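Local coordinates for enoyl-CoA hydratase/isomerase family protein (Mycobacterium tuberculosis, PDB 4FN7) that probably hydrates the double bond of enoyl-CoA thioesters, or isomerises it, in lipid metabolism, as a trimeric member of the crotonase superfamily, at residues Val5-Lys10 with Ile38-Arg43; Tyr124-Asn129 with Ala172-Glu177; Tyr154-Ala157 with Ala161-Phe164. One frame throughout, in Å; residues are numbered along the deposited sequence.

Contact 1. Residues Val5-Lys10 with Ile38-Arg43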
ATOM      1  N   VAL A   5     -13.465  17.444  26.723  1.00 11.84           N
ATOM      2  CA  VAL A   5     -13.921  16.142  26.257  1.00 12.73           C
ATOM      3  C   VAL A   5     -15.152  15.690  27.024  1.00 13.20           C
ATOM      4  O   VAL A   5     -15.196  15.776  28.250  1.00 16.85           O
ATOM      5  CB  VAL A   5     -12.829  15.073  26.418  1.00 13.27           C
ATOM      6  CG1 VAL A   5     -13.364  13.701  26.025  1.00 15.56           C
ATOM      7  CG2 VAL A   5     -11.617  15.427  25.583  1.00 13.66           C
ATOM      8  N   SER A   6     -16.157  15.210  26.305  1.00 11.84           N
ATOM      9  CA  SER A   6     -17.310  14.605  26.957  1.00 14.01           C
ATOM     10  C   SER A   6     -17.293  13.100  26.745  1.00 12.79           C
ATOM     11  O   SER A   6     -16.828  12.610  25.711  1.00 13.58           O
ATOM     12  CB  SER A   6     -18.614  15.197  26.432  1.00 16.79           C
ATOM     13  OG  SER A   6     -18.818  14.845  25.079  1.00 19.45           O
ATOM     14  N   TYR A   7     -17.794  12.378  27.740  1.00 12.64           N
ATOM     15  CA  TYR A   7     -17.903  10.926  27.693  1.00 11.91           C
ATOM     16  C   TYR A   7     -19.347  10.532  27.949  1.00 12.15           C
ATOM     17  O   TYR A   7     -19.928  10.929  28.955  1.00 13.55           O
ATOM     18  CB  TYR A   7     -17.007  10.284  28.750  1.00 12.62           C
ATOM     19  CG  TYR A   7     -17.219   8.795  28.863  1.00 11.83           C
ATOM     20  CD1 TYR A   7     -16.559   7.923  28.016  1.00 11.57           C
ATOM     21  CD2 TYR A   7     -18.082   8.260  29.815  1.00 11.73           C
ATOM     22  CE1 TYR A   7     -16.752   6.562  28.104  1.00 12.31           C
ATOM     23  CE2 TYR A   7     -18.279   6.895  29.908  1.00 12.66           C
ATOM     24  CZ  TYR A   7     -17.605   6.051  29.049  1.00 11.64           C
ATOM     25  OH  TYR A   7     -17.780   4.692  29.115  1.00 13.28           O
ATOM     26  N   THR A   8     -19.910   9.737  27.045  1.00 13.16           N
ATOM     27  CA  THR A   8     -21.291   9.293  27.157  1.00 15.51           C
ATOM     28  C   THR A   8     -21.385   7.833  26.762  1.00 15.06           C
ATOM     29  O   THR A   8     -21.026   7.459  25.650  1.00 15.98           O
ATOM     30  CB  THR A   8     -22.207  10.110  26.234  1.00 19.82           C
ATOM     31  OG1 THR A   8     -21.949  11.507  26.416  1.00 22.58           O
ATOM     32  CG2 THR A   8     -23.668   9.816  26.536  1.00 23.40           C
ATOM     33  N   ARG A   9     -21.860   7.002  27.678  1.00 17.42           N
ATOM     34  CA  ARG A   9     -22.117   5.613  27.336  1.00 19.91           C
ATOM     35  C   ARG A   9     -23.530   5.473  26.781  1.00 22.79           C
ATOM     36  O   ARG A   9     -24.496   5.934  27.392  1.00 26.06           O
ATOM     37  CB  ARG A   9     -21.913   4.691  28.543  1.00 23.18           C
ATOM     38  CG  ARG A   9     -22.206   3.226  28.228  1.00 28.11           C
ATOM     39  CD  ARG A   9     -21.663   2.274  29.285  1.00 32.63           C
ATOM     40  NE  ARG A   9     -22.241   2.507  30.604  1.00 34.92           N
ATOM     41  CZ  ARG A   9     -22.153   1.655  31.620  1.00 35.96           C
ATOM     42  NH1 ARG A   9     -21.516   0.501  31.468  1.00 38.35           N
ATOM     43  NH2 ARG A   9     -22.708   1.950  32.789  1.00 34.28           N
ATOM     44  N   LYS A  10     -23.639   4.859  25.608  1.00 21.55           N
ATOM     45  CA  LYS A  10     -24.928   4.573  24.990  1.00 23.73           C
ATOM     46  C   LYS A  10     -24.966   3.097  24.636  1.00 22.63           C
ATOM     47  O   LYS A  10     -24.344   2.674  23.660  1.00 24.80           O
ATOM     48  CB  LYS A  10     -25.115   5.385  23.708  1.00 27.41           C
ATOM     49  CG  LYS A  10     -24.844   6.871  23.828  1.00 30.41           C
ATOM     50  CD  LYS A  10     -24.997   7.530  22.464  1.00 33.65           C
ATOM     51  CE  LYS A  10     -24.643   9.004  22.501  1.00 36.09           C
ATOM     52  NZ  LYS A  10     -24.753   9.611  21.147  1.00 38.97           N
ATOM     53  N   ILE A  38     -11.107   7.652  27.898  1.00  9.87           N
ATOM     54  CA  ILE A  38     -10.849   6.268  27.521  1.00 10.41           C
ATOM     55  C   ILE A  38     -10.777   5.396  28.788  1.00 10.07           C
ATOM     56  O   ILE A  38     -11.226   4.249  28.772  1.00 10.31           O
ATOM     57  CB  ILE A  38      -9.581   6.110  26.634  1.00 10.76           C
ATOM     58  CG1 ILE A  38      -9.690   6.995  25.386  1.00 12.39           C
ATOM     59  CG2 ILE A  38      -9.377   4.639  26.252  1.00 11.17           C
ATOM     60  CD1 ILE A  38      -8.376   7.214  24.657  1.00 13.70           C
ATOM     61  N   ASP A  39     -10.232   5.937  29.878  1.00 10.06           N
ATOM     62  CA  ASP A  39     -10.280   5.230  31.164  1.00 10.55           C
ATOM     63  C   ASP A  39     -11.727   4.885  31.534  1.00 10.89           C
ATOM     64  O   ASP A  39     -12.001   3.779  32.007  1.00 11.68           O
ATOM     65  CB  ASP A  39      -9.680   6.059  32.312  1.00 11.75           C
ATOM     66  CG  ASP A  39      -8.185   6.291  32.184  1.00 14.23           C
ATOM     67  OD1 ASP A  39      -7.502   5.633  31.368  1.00 13.84           O
ATOM     68  OD2 ASP A  39      -7.691   7.145  32.951  1.00 14.47           O
ATOM     69  N   ASN A  40     -12.645   5.837  31.356  1.00 11.04           N
ATOM     70  CA  ASN A  40     -14.062   5.569  31.611  1.00 11.66           C
ATOM     71  C   ASN A  40     -14.571   4.418  30.753  1.00 10.95           C
ATOM     72  O   ASN A  40     -15.299   3.543  31.230  1.00 11.88           O
ATOM     73  CB  ASN A  40     -14.938   6.797  31.347  1.00 12.64           C
ATOM     74  CG  ASN A  40     -14.712   7.912  32.337  1.00 15.59           C
ATOM     75  OD1 ASN A  40     -14.193   7.700  33.428  1.00 14.96           O
ATOM     76  ND2 ASN A  40     -15.106   9.123  31.952  1.00 20.43           N
ATOM     77  N   ALA A  41     -14.204   4.442  29.476  1.00 11.26           N
ATOM     78  CA  ALA A  41     -14.605   3.392  28.555  1.00 11.52           C
ATOM     79  C   ALA A  41     -14.058   2.047  29.005  1.00 10.43           C
ATOM     80  O   ALA A  41     -14.736   1.023  28.889  1.00 11.21           O
ATOM     81  CB  ALA A  41     -14.135   3.713  27.141  1.00 12.52           C
ATOM     82  N   ASP A  42     -12.830   2.047  29.515  1.00 11.35           N
ATOM     83  CA  ASP A  42     -12.238   0.834  30.076  1.00 12.30           C
ATOM     84  C   ASP A  42     -13.064   0.319  31.253  1.00 11.74           C
ATOM     85  O   ASP A  42     -13.390  -0.870  31.329  1.00 13.07           O
ATOM     86  CB  ASP A  42     -10.799   1.078  30.545  1.00 12.30           C
ATOM     87  CG  ASP A  42      -9.810   1.251  29.397  1.00 12.58           C
ATOM     88  OD1 ASP A  42     -10.151   0.976  28.228  1.00 13.53           O
ATOM     89  OD2 ASP A  42      -8.658   1.639  29.686  1.00 14.35           O
ATOM     90  N   ARG A  43     -13.386   1.218  32.178  1.00 11.72           N
ATOM     91  CA  ARG A  43     -14.138   0.831  33.361  1.00 12.10           C
ATOM     92  C   ARG A  43     -15.533   0.335  32.992  1.00 10.95           C
ATOM     93  O   ARG A  43     -16.045  -0.615  33.589  1.00 13.18           O
ATOM     94  CB  ARG A  43     -14.201   1.999  34.351  1.00 11.87           C
ATOM     95  CG  ARG A  43     -12.868   2.253  35.066  1.00 11.82           C
ATOM     96  CD  ARG A  43     -12.928   3.349  36.140  1.00 15.03           C
ATOM     97  NE  ARG A  43     -12.892   4.705  35.597  1.00 16.94           N
ATOM     98  CZ  ARG A  43     -11.801   5.460  35.465  1.00 15.61           C
ATOM     99  NH1 ARG A  43     -10.604   5.011  35.814  1.00 16.70           N
ATOM    100  NH2 ARG A  43     -11.913   6.679  34.960  1.00 16.70           N
TER

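Contact 2. Residues Tyr124-Asn129 with Ala172-Glu177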
ATOM      1  N   TYR A 124     -14.110  17.605   4.122  1.00 13.41           N
ATOM      2  CA  TYR A 124     -13.182  17.712   5.248  1.00 11.92           C
ATOM      3  C   TYR A 124     -11.750  17.372   4.853  1.00 11.25           C
ATOM      4  O   TYR A 124     -11.453  16.278   4.367  1.00 12.47           O
ATOM      5  CB  TYR A 124     -13.628  16.855   6.447  1.00 11.70           C
ATOM      6  CG  TYR A 124     -15.011  17.174   6.981  1.00 11.41           C
ATOM      7  CD1 TYR A 124     -15.665  18.348   6.626  1.00 12.39           C
ATOM      8  CD2 TYR A 124     -15.657  16.296   7.842  1.00 10.97           C
ATOM      9  CE1 TYR A 124     -16.931  18.634   7.109  1.00 12.26           C
ATOM     10  CE2 TYR A 124     -16.922  16.569   8.331  1.00 12.92           C
ATOM     11  CZ  TYR A 124     -17.558  17.739   7.961  1.00 11.76           C
ATOM     12  OH  TYR A 124     -18.821  18.016   8.447  1.00 13.65           O
ATOM     13  N   ASN A 125     -10.863  18.329   5.085  1.00 11.09           N
ATOM     14  CA  ASN A 125      -9.461  18.179   4.743  1.00 11.09           C
ATOM     15  C   ASN A 125      -8.691  17.398   5.789  1.00 10.37           C
ATOM     16  O   ASN A 125      -8.884  17.585   6.988  1.00 11.76           O
ATOM     17  CB  ASN A 125      -8.824  19.551   4.565  1.00 13.12           C
ATOM     18  CG  ASN A 125      -9.308  20.255   3.329  1.00 18.62           C
ATOM     19  OD1 ASN A 125      -9.708  19.630   2.354  1.00 24.02           O
ATOM     20  ND2 ASN A 125      -9.250  21.568   3.352  1.00 25.18           N
ATOM     21  N   ILE A 126      -7.814  16.525   5.316  1.00 10.98           N
ATOM     22  CA  ILE A 126      -6.956  15.739   6.185  1.00 10.41           C
ATOM     23  C   ILE A 126      -5.531  15.928   5.676  1.00 10.36           C
ATOM     24  O   ILE A 126      -5.257  15.754   4.480  1.00 10.27           O
ATOM     25  CB  ILE A 126      -7.356  14.257   6.160  1.00 10.56           C
ATOM     26  CG1 ILE A 126      -8.853  14.126   6.488  1.00 13.16           C
ATOM     27  CG2 ILE A 126      -6.507  13.467   7.146  1.00 11.63           C
ATOM     28  CD1 ILE A 126      -9.458  12.813   6.100  1.00 15.70           C
ATOM     29  N   GLN A 127      -4.632  16.332   6.564  1.00 10.10           N
ATOM     30  CA  GLN A 127      -3.322  16.793   6.123  1.00 10.91           C
ATOM     31  C   GLN A 127      -2.314  16.757   7.255  1.00  9.71           C
ATOM     32  O   GLN A 127      -2.593  17.231   8.356  1.00 11.37           O
ATOM     33  CB  GLN A 127      -3.422  18.232   5.610  1.00 11.03           C
ATOM     34  CG  GLN A 127      -2.116  18.787   5.049  1.00 11.77           C
ATOM     35  CD  GLN A 127      -2.107  20.302   4.955  1.00 12.19           C
ATOM     36  OE1 GLN A 127      -2.927  20.983   5.573  1.00 13.25           O
ATOM     37  NE2 GLN A 127      -1.167  20.842   4.186  1.00 13.38           N
ATOM     38  N   ALA A 128      -1.141  16.194   6.975  1.00  9.18           N
ATOM     39  CA  ALA A 128       0.021  16.407   7.830  1.00  9.32           C
ATOM     40  C   ALA A 128       0.723  17.650   7.281  1.00  9.46           C
ATOM     41  O   ALA A 128       1.466  17.560   6.303  1.00 11.06           O
ATOM     42  CB  ALA A 128       0.954  15.198   7.797  1.00 10.54           C
ATOM     43  N   ASN A 129       0.465  18.806   7.884  1.00  9.86           N
ATOM     44  CA  ASN A 129       0.969  20.067   7.346  1.00 10.47           C
ATOM     45  C   ASN A 129       2.352  20.450   7.862  1.00 10.90           C
ATOM     46  O   ASN A 129       2.836  21.547   7.574  1.00 11.26           O
ATOM     47  CB  ASN A 129      -0.027  21.201   7.629  1.00 12.07           C
ATOM     48  CG  ASN A 129      -0.041  21.614   9.087  1.00 11.72           C
ATOM     49  OD1 ASN A 129       0.211  20.797   9.971  1.00 12.32           O
ATOM     50  ND2 ASN A 129      -0.351  22.885   9.348  1.00 13.53           N
ATOM     51  N   ALA A 172      -6.516   7.315  -0.733  1.00 10.10           N
ATOM     52  CA  ALA A 172      -5.217   7.377  -0.070  1.00 10.14           C
ATOM     53  C   ALA A 172      -5.139   6.496   1.169  1.00  9.26           C
ATOM     54  O   ALA A 172      -4.055   6.068   1.553  1.00 10.22           O
ATOM     55  CB  ALA A 172      -4.891   8.810   0.312  1.00 10.91           C
ATOM     56  N   GLY A 173      -6.278   6.266   1.820  1.00  9.66           N
ATOM     57  CA  GLY A 173      -6.282   5.555   3.086  1.00  9.25           C
ATOM     58  C   GLY A 173      -6.253   6.454   4.312  1.00  9.23           C
ATOM     59  O   GLY A 173      -5.887   6.004   5.396  1.00  9.84           O
ATOM     60  N   PHE A 174      -6.635   7.719   4.153  1.00  9.87           N
ATOM     61  CA  PHE A 174      -6.807   8.615   5.301  1.00 10.59           C
ATOM     62  C   PHE A 174      -8.200   8.504   5.938  1.00  9.76           C
ATOM     63  O   PHE A 174      -8.403   8.945   7.065  1.00 12.92           O
ATOM     64  CB  PHE A 174      -6.528  10.070   4.913  1.00 10.60           C
ATOM     65  CG  PHE A 174      -5.221  10.617   5.438  1.00  9.84           C
ATOM     66  CD1 PHE A 174      -4.771  10.319   6.716  1.00 10.33           C
ATOM     67  CD2 PHE A 174      -4.447  11.451   4.647  1.00 11.12           C
ATOM     68  CE1 PHE A 174      -3.570  10.847   7.192  1.00 10.34           C
ATOM     69  CE2 PHE A 174      -3.255  11.981   5.120  1.00 10.65           C
ATOM     70  CZ  PHE A 174      -2.820  11.685   6.389  1.00 10.39           C
ATOM     71  N   ILE A 175      -9.156   7.937   5.203  1.00  9.19           N
ATOM     72  CA  ILE A 175     -10.485   7.663   5.748  0.62  9.46           C
ATOM     73  C   ILE A 175     -11.032   6.412   5.092  1.00  9.71           C
ATOM     74  O   ILE A 175     -10.518   5.966   4.064  1.00 11.04           O
ATOM     75  CB  ILE A 175     -11.490   8.807   5.519  0.62 10.81           C
ATOM     76  CG1 ILE A 175     -11.702   9.056   4.026  0.62  9.18           C
ATOM     77  CG2 ILE A 175     -11.051  10.061   6.227  0.62  9.60           C
ATOM     78  CD1 ILE A 175     -12.828  10.002   3.746  0.62 10.96           C
ATOM     79  N   ASP A 176     -12.058   5.818   5.707  1.00  9.23           N
ATOM     80  CA  ASP A 176     -12.641   4.575   5.194  1.00  9.64           C
ATOM     81  C   ASP A 176     -14.031   4.749   4.601  1.00 11.63           C
ATOM     82  O   ASP A 176     -14.495   3.896   3.843  1.00 12.60           O
ATOM     83  CB  ASP A 176     -12.719   3.516   6.292  1.00 10.22           C
ATOM     84  CG  ASP A 176     -11.397   3.299   6.960  1.00 10.06           C
ATOM     85  OD1 ASP A 176     -10.483   2.755   6.300  1.00  9.88           O
ATOM     86  OD2 ASP A 176     -11.275   3.683   8.136  1.00  9.61           O
ATOM     87  N   GLU A 177     -14.704   5.834   4.961  1.00  9.83           N
ATOM     88  CA  GLU A 177     -16.081   6.021   4.532  1.00 10.06           C
ATOM     89  C   GLU A 177     -16.425   7.498   4.468  1.00 10.91           C
ATOM     90  O   GLU A 177     -16.021   8.280   5.329  1.00 12.04           O
ATOM     91  CB  GLU A 177     -17.056   5.301   5.482  1.00 11.31           C
ATOM     92  CG  GLU A 177     -18.529   5.506   5.126  1.00 12.62           C
ATOM     93  CD  GLU A 177     -19.491   4.718   6.015  1.00 16.98           C
ATOM     94  OE1 GLU A 177     -19.037   3.961   6.899  1.00 16.98           O
ATOM     95  OE2 GLU A 177     -20.720   4.861   5.822  1.00 20.38           O
TER

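Contact 3. Residues Tyr154-Ala157 with Ala161-Phe164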
ATOM      1  N   TYR A 154       1.498   8.030   1.001  1.00  8.51           N
ATOM      2  CA  TYR A 154       2.410   8.213   2.120  1.00  8.90           C
ATOM      3  C   TYR A 154       3.538   9.169   1.723  1.00  8.75           C
ATOM      4  O   TYR A 154       3.901  10.076   2.474  1.00  9.42           O
ATOM      5  CB  TYR A 154       2.989   6.861   2.552  1.00  8.80           C
ATOM      6  CG  TYR A 154       4.032   6.942   3.640  1.00  8.12           C
ATOM      7  CD1 TYR A 154       3.695   7.350   4.923  1.00  8.57           C
ATOM      8  CD2 TYR A 154       5.352   6.583   3.394  1.00 10.79           C
ATOM      9  CE1 TYR A 154       4.640   7.415   5.916  1.00  9.10           C
ATOM     10  CE2 TYR A 154       6.309   6.645   4.386  1.00 11.40           C
ATOM     11  CZ  TYR A 154       5.949   7.066   5.649  1.00 10.21           C
ATOM     12  OH  TYR A 154       6.881   7.132   6.659  1.00 11.54           O
ATOM     13  N   GLN A 155       4.082   8.973   0.527  1.00  8.05           N
ATOM     14  CA  GLN A 155       5.134   9.868   0.046  1.00  8.69           C
ATOM     15  C   GLN A 155       4.659  11.316  -0.014  1.00  8.70           C
ATOM     16  O   GLN A 155       5.354  12.227   0.442  1.00  9.56           O
ATOM     17  CB  GLN A 155       5.658   9.414  -1.319  1.00  8.73           C
ATOM     18  CG  GLN A 155       6.468   8.143  -1.247  1.00  9.44           C
ATOM     19  CD  GLN A 155       7.591   8.252  -0.241  1.00 11.27           C
ATOM     20  OE1 GLN A 155       8.318   9.247  -0.226  1.00 14.54           O
ATOM     21  NE2 GLN A 155       7.733   7.245   0.614  1.00 10.89           N
ATOM     22  N   GLN A 156       3.480  11.540  -0.583  1.00  7.91           N
ATOM     23  CA  GLN A 156       3.019  12.913  -0.774  1.00  8.66           C
ATOM     24  C   GLN A 156       2.525  13.543   0.521  1.00  8.58           C
ATOM     25  O   GLN A 156       2.692  14.747   0.734  1.00  9.16           O
ATOM     26  CB  GLN A 156       1.932  12.977  -1.837  1.00  9.83           C
ATOM     27  CG  GLN A 156       2.414  12.444  -3.177  1.00 10.39           C
ATOM     28  CD  GLN A 156       1.836  13.207  -4.345  1.00 11.41           C
ATOM     29  OE1 GLN A 156       0.622  13.355  -4.453  1.00 14.33           O
ATOM     30  NE2 GLN A 156       2.706  13.711  -5.224  1.00 10.72           N
ATOM     31  N   ALA A 157       1.912  12.732   1.385  1.00  8.55           N
ATOM     32  CA  ALA A 157       1.363  13.240   2.644  1.00  8.13           C
ATOM     33  C   ALA A 157       2.466  13.768   3.541  1.00  8.70           C
ATOM     34  O   ALA A 157       2.261  14.699   4.326  1.00 10.61           O
ATOM     35  CB  ALA A 157       0.595  12.142   3.365  1.00  8.98           C
ATOM     36  N   ALA A 161       3.373  17.515   2.321  1.00  9.07           N
ATOM     37  CA  ALA A 161       2.275  18.017   3.150  1.00  9.84           C
ATOM     38  C   ALA A 161       0.964  18.051   2.366  1.00 11.01           C
ATOM     39  O   ALA A 161       0.179  18.990   2.484  1.00 11.72           O
ATOM     40  CB  ALA A 161       2.617  19.404   3.698  1.00 11.19           C
ATOM     41  N   LYS A 162       0.729  17.024   1.557  1.00 11.14           N
ATOM     42  CA  LYS A 162      -0.452  17.014   0.700  1.00 10.81           C
ATOM     43  C   LYS A 162      -1.755  17.006   1.502  1.00 10.11           C
ATOM     44  O   LYS A 162      -1.866  16.330   2.525  1.00  9.76           O
ATOM     45  CB  LYS A 162      -0.418  15.825  -0.266  1.00 11.13           C
ATOM     46  CG  LYS A 162      -1.648  15.773  -1.167  1.00 13.65           C
ATOM     47  CD  LYS A 162      -1.557  14.663  -2.187  1.00 17.15           C
ATOM     48  CE  LYS A 162      -2.846  14.518  -2.977  1.00 22.21           C
ATOM     49  NZ  LYS A 162      -2.726  13.418  -3.968  1.00 28.18           N
ATOM     50  N   THR A 163      -2.732  17.777   1.037  1.00 10.51           N
ATOM     51  CA  THR A 163      -4.061  17.771   1.640  1.00 11.02           C
ATOM     52  C   THR A 163      -4.963  16.806   0.891  1.00 10.73           C
ATOM     53  O   THR A 163      -5.006  16.819  -0.335  1.00 12.83           O
ATOM     54  CB  THR A 163      -4.697  19.170   1.613  1.00 12.97           C
ATOM     55  OG1 THR A 163      -3.887  20.073   2.371  1.00 14.97           O
ATOM     56  CG2 THR A 163      -6.087  19.128   2.223  1.00 15.37           C
ATOM     57  N   PHE A 164      -5.670  15.964   1.640  1.00 10.37           N
ATOM     58  CA  PHE A 164      -6.601  14.993   1.075  1.00 10.50           C
ATOM     59  C   PHE A 164      -8.012  15.309   1.559  1.00  9.94           C
ATOM     60  O   PHE A 164      -8.194  15.867   2.638  1.00 11.21           O
ATOM     61  CB  PHE A 164      -6.227  13.571   1.516  1.00 10.01           C
ATOM     62  CG  PHE A 164      -4.831  13.160   1.142  1.00 10.41           C
ATOM     63  CD1 PHE A 164      -4.602  12.350   0.039  1.00 11.31           C
ATOM     64  CD2 PHE A 164      -3.751  13.551   1.916  1.00 10.40           C
ATOM     65  CE1 PHE A 164      -3.313  11.960  -0.300  1.00 11.96           C
ATOM     66  CE2 PHE A 164      -2.465  13.166   1.581  1.00 11.83           C
ATOM     67  CZ  PHE A 164      -2.246  12.368   0.480  1.00 12.72           C
TER
HETATM   68  O   HOH W   1      -1.005  11.139  -3.207  0.97 22.71           O
HETATM   69  O   HOH W   2      -1.151  14.804  -5.896  0.80 23.69           O
HETATM   70  O   HOH W   3      -0.541  15.126   4.501  0.98  9.04           O

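Contact 1. Residues Val5-Lys10 with Ile38-Arg43
Y7 of strand 5-10 lays one face of its phenol ring over the CB of N40 on helix 28-44, a CH-pi contact in which the carbon stands 3.5 Å from the ring centroid and 7° off the ring normal. This is the edge of the crotonase core: strand 5-10 is outermost within the chain in the mixed sheet, hydrogen-bonded antiparallel to strand 13-18, and helix 28-44 packs against it. The N40 amide does not stack on the ring; the two planes are 66° apart, and ND2 lies near the CB end of the tyrosine, 3.8 Å from CG. Farther along the ring, CE1 of Y7 lies 4.0 Å from CB of A41, while the backbone N of A41 approaches obliquely. OH of Y7 passes 3.5 Å from CA of A41, but its polar partner is the carboxylate of D44, just beyond the segment. Y7 is therefore held by one helix at both its face and its hydroxyl. Its CG stands anti to the backbone N (chi1 172°), which carries the ring across to the helix. Around this first shell, V46 and A14 also touch the tyrosine, and V5 extends the strand-helix packing onto M30, A33, L34 and A37. On the other side of the helix, D39 and D42 form salt bridges with R88. N40 is itself steadied from one helical turn on: NH2 of R43 donates a fairly straight bond to its OD1 at 2.9 Å, the acceptor lying close to the guanidinium plane.

Contact 2. Residues Tyr124-Asn129 with Ala172-Glu177
I126 and F174 meet methyl to ring. CG2 of the isoleucine sits over one face of the phenyl group, 3.6 Å from its centroid and 14° off the normal, in a CH-pi contact that reaches all six ring carbons. The nearest of them are at the CB end of the ring, with CG of F174 also 3.6 Å from CG2 of I126. In I126 the two branches part company: CG2 is anti to the backbone N while CG1 lies anti to the carbonyl carbon (chi1 -54°), a split that leaves CG2 as the branch over the ring and takes CD1 away from the ring face. The side chains of I126 and F174 run past each other in opposite senses. Both residues belong to the buried junction where the small three-stranded sheet meets the end of helix 166-172. Strand 126-127 is the middle strand of that sheet, and the helix finishes in a Schellman motif with G173, at positive phi, as its C' residue. The turn delivers F174 to the strand immediately after the helix. The phenyl group also meets the ring of F164, their planes about 65° apart, and touches L149. Beyond I126, A109 and L112 of helix 107-112 add to the apolar surroundings. The carbonyl of G173 accepts a hydrogen bond from R118, and a weak one comes from S152 of the second subunit.

Contact 3. Residues Tyr154-Ala157 with Ala161-Phe164
A157 and F164 form the close apolar side of this contact: CB of the alanine lies 3.7 Å from CE2 of the phenyl ring and approaches it obliquely, while CA of A157 is at the ring edge, in its plane. With CG anti to its carbonyl carbon (chi1 -58°), F164 swings its ring back toward helix 151-159, and A169 and A172 of the next helix pack on it. The backbone is joined here by K162 N, which donates to Q156 O at 3.1 Å from above the carbonyl plane. The other side is wetter and looser. The extended K162 chain crosses the bent side chain of Q156 at a slant, its CD 3.9 Å from the glutamine CB, yet the direct bond from NZ to OE1 is weak at 3.4 Å. Two waters span the same pair, each donating to OE1 and accepting from NZ, so much of the link is made through solvent. The amide nitrogen of Q156 turns outward to H117 and D116 of the third subunit, fixing that end of the glutamine at the trimer interface. A third water donates to both A157 O and K162 O, at 2.8 Å from A157 O. A161 takes positive phi where the chain leaves the helix and turns into the weakly bonded strand 163-164, outermost within the chain in the three-stranded sheet of this crotonase-superfamily subunit.

From the N terminus, contact 1 closes first, bringing helix 28-44 back onto strand 5-10 at one edge of the six-stranded sheet, with strand 13-18 in the intervening loop. It ends before the others open and lies across the chain's centre from them, about 26 Å from contact 2 between centres. Contact 2 then spans a much longer loop, from strand 126-127 to the segment after helix 166-172. Within that loop contact 3 makes a short closure between helix 151-159 and strand 163-164. These two touch directly: strands 126-127 and 163-164 are antiparallel neighbours, and Q127 NE2 hydrogen-bonds to A161 O at 2.9 Å.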